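Local coordinates for protein MAU2 chromatid cohesion factor homolog (PDB 4XDN) that forms a complex with SCC2 that is required for the association of cohesin with chromosomes and so takes part in sister chromatid cohesion, at residues Met69-Lys74 / Phe89-Leu94. Sequence-based numbering, arbitrary orientation.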
loop_
_atom_site.group_PDB
_atom_site.type_symbol
_atom_site.label_atom_id
_atom_site.label_comp_id
_atom_site.label_asym_id
_atom_site.label_seq_id
_atom_site.Cartn_x
_atom_site.Cartn_y
_atom_site.Cartn_z
ATOM N N MET A 69 -5.628 -22.454 -32.084
ATOM C CA MET A 69 -5.420 -21.988 -33.450
ATOM C C MET A 69 -3.987 -21.487 -33.628
ATOM O O MET A 69 -3.363 -21.719 -34.667
ATOM C CB MET A 69 -6.425 -20.888 -33.800
ATOM C CG MET A 69 -7.880 -21.372 -33.856
ATOM S SD MET A 69 -8.278 -22.368 -35.299
ATOM C CE MET A 69 -8.836 -21.103 -36.432
ATOM N N PHE A 70 -3.462 -20.808 -32.609
ATOM C CA PHE A 70 -2.063 -20.391 -32.615
ATOM C C PHE A 70 -1.138 -21.604 -32.656
ATOM O O PHE A 70 -0.174 -21.637 -33.423
ATOM C CB PHE A 70 -1.734 -19.543 -31.382
ATOM C CG PHE A 70 -2.162 -18.102 -31.488
ATOM C CD1 PHE A 70 -1.883 -17.356 -32.623
ATOM C CD2 PHE A 70 -2.836 -17.493 -30.439
ATOM C CE1 PHE A 70 -2.273 -16.031 -32.711
ATOM C CE2 PHE A 70 -3.232 -16.169 -30.523
ATOM C CZ PHE A 70 -2.951 -15.437 -31.660
ATOM N N GLN A 71 -1.430 -22.592 -31.815
ATOM C CA GLN A 71 -0.636 -23.814 -31.760
ATOM C C GLN A 71 -0.675 -24.526 -33.103
ATOM O O GLN A 71 0.300 -25.153 -33.524
ATOM C CB GLN A 71 -1.143 -24.735 -30.651
ATOM C CG GLN A 71 -0.815 -24.232 -29.261
ATOM C CD GLN A 71 -1.376 -25.107 -28.155
ATOM O OE1 GLN A 71 -2.458 -25.678 -28.283
ATOM N NE2 GLN A 71 -0.635 -25.213 -27.059
ATOM N N LEU A 72 -1.816 -24.413 -33.772
ATOM C CA LEU A 72 -2.006 -24.998 -35.088
ATOM C C LEU A 72 -0.978 -24.445 -36.069
ATOM O O LEU A 72 -0.397 -25.189 -36.857
ATOM C CB LEU A 72 -3.426 -24.713 -35.581
ATOM C CG LEU A 72 -4.170 -25.765 -36.403
ATOM C CD1 LEU A 72 -4.165 -27.138 -35.742
ATOM C CD2 LEU A 72 -5.595 -25.283 -36.603
ATOM N N LEU A 73 -0.748 -23.136 -36.005
ATOM C CA LEU A 73 0.215 -22.482 -36.878
ATOM C C LEU A 73 1.632 -22.977 -36.615
ATOM O O LEU A 73 2.381 -23.255 -37.549
ATOM C CB LEU A 73 0.156 -20.961 -36.699
ATOM C CG LEU A 73 -1.104 -20.266 -37.219
ATOM C CD1 LEU A 73 -1.123 -18.801 -36.805
ATOM C CD2 LEU A 73 -1.204 -20.391 -38.734
ATOM N N LYS A 74 1.994 -23.091 -35.342
ATOM C CA LYS A 74 3.352 -23.465 -34.967
ATOM C C LYS A 74 3.691 -24.919 -35.290
ATOM O O LYS A 74 4.857 -25.251 -35.507
ATOM C CB LYS A 74 3.571 -23.214 -33.475
ATOM C CG LYS A 74 3.809 -21.752 -33.126
ATOM C CD LYS A 74 4.181 -21.564 -31.664
ATOM C CE LYS A 74 5.543 -22.165 -31.323
ATOM N NZ LYS A 74 6.648 -21.601 -32.145
ATOM N N PHE A 89 4.513 -14.985 -29.428
ATOM C CA PHE A 89 4.295 -13.927 -28.445
ATOM C C PHE A 89 2.809 -13.743 -28.133
ATOM O O PHE A 89 2.426 -13.663 -26.965
ATOM C CB PHE A 89 4.892 -12.604 -28.939
ATOM C CG PHE A 89 6.405 -12.575 -28.959
ATOM C CD1 PHE A 89 7.154 -13.395 -28.126
ATOM C CD2 PHE A 89 7.075 -11.713 -29.813
ATOM C CE1 PHE A 89 8.538 -13.357 -28.150
ATOM C CE2 PHE A 89 8.458 -11.674 -29.839
ATOM C CZ PHE A 89 9.188 -12.496 -29.007
ATOM N N GLU A 90 1.974 -13.681 -29.168
ATOM C CA GLU A 90 0.536 -13.523 -28.971
ATOM C C GLU A 90 -0.038 -14.717 -28.221
ATOM O O GLU A 90 -0.843 -14.558 -27.302
ATOM C CB GLU A 90 -0.183 -13.356 -30.308
ATOM C CG GLU A 90 0.054 -12.020 -30.979
ATOM C CD GLU A 90 -0.683 -11.900 -32.294
ATOM O OE1 GLU A 90 -1.930 -11.954 -32.286
ATOM O OE2 GLU A 90 -0.016 -11.758 -33.339
ATOM N N MET A 91 0.382 -15.913 -28.619
ATOM C CA MET A 91 -0.065 -17.135 -27.965
ATOM C C MET A 91 0.358 -17.179 -26.501
ATOM O O MET A 91 -0.465 -17.414 -25.618
ATOM C CB MET A 91 0.486 -18.359 -28.692
ATOM C CG MET A 91 0.284 -19.660 -27.933
ATOM S SD MET A 91 0.940 -21.098 -28.783
ATOM C CE MET A 91 0.887 -22.264 -27.431
ATOM N N VAL A 92 1.650 -16.975 -26.258
ATOM C CA VAL A 92 2.206 -17.054 -24.914
ATOM C C VAL A 92 1.599 -15.978 -24.022
ATOM O O VAL A 92 1.432 -16.182 -22.821
ATOM C CB VAL A 92 3.747 -16.917 -24.939
ATOM C CG1 VAL A 92 4.300 -16.596 -23.554
ATOM C CG2 VAL A 92 4.374 -18.191 -25.471
ATOM N N GLU A 93 1.275 -14.835 -24.614
ATOM C CA GLU A 93 0.612 -13.757 -23.892
ATOM C C GLU A 93 -0.668 -14.280 -23.241
ATOM O O GLU A 93 -1.009 -13.900 -22.121
ATOM C CB GLU A 93 0.296 -12.595 -24.836
ATOM C CG GLU A 93 -0.213 -11.339 -24.150
ATOM C CD GLU A 93 0.899 -10.494 -23.561
ATOM O OE1 GLU A 93 0.600 -9.370 -23.106
ATOM O OE2 GLU A 93 2.068 -10.942 -23.552
ATOM N N LEU A 94 -1.362 -15.166 -23.948
ATOM C CA LEU A 94 -2.607 -15.740 -23.448
ATOM C C LEU A 94 -2.339 -16.813 -22.398
ATOM O O LEU A 94 -3.071 -16.920 -21.416
ATOM C CB LEU A 94 -3.432 -16.330 -24.594
ATOM C CG LEU A 94 -3.834 -15.363 -25.711
ATOM C CD1 LEU A 94 -4.733 -16.067 -26.719
ATOM C CD2 LEU A 94 -4.521 -14.122 -25.163
#
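F70 of helix 53-76 faces M91 of helix 81-98, their CA atoms 6.0 Å apart; the axes of the two short segments are at 141°, roughly antiparallel, as in a hairpin of consecutive helices. Followed outward, F70 CB lies 3.7 Å from M91 CB. F70 CD2 lies 3.7 Å from M91 CA, and the M91 N sits over the rim of one ring face. F70 CG is anti to the carbonyl carbon, and the F70 and M91 side chains lie alongside each other, pointing opposite ways. At the far end, L94 CD1 lies at the ring edge, near its plane, 4.1 Å from F70 CE2, while F70 CZ touches both CB and OE1 of E90, the latter at 3.7 Å. Ring and carboxylate planes stand 73° apart. M91, extended with CG anti to its backbone N (chi1 169°), carries M91 SD the other way, to 3.6 Å from Q71 CG. A36 of helix 29-45 also packs on F70. No hydrogen bond links the two segments, so the contact rests on apolar packing; the buried E90 carboxylate instead takes Y33, Q37, R40 and K86 as partners, an arrangement that probably stabilises its negative charge beside the ring.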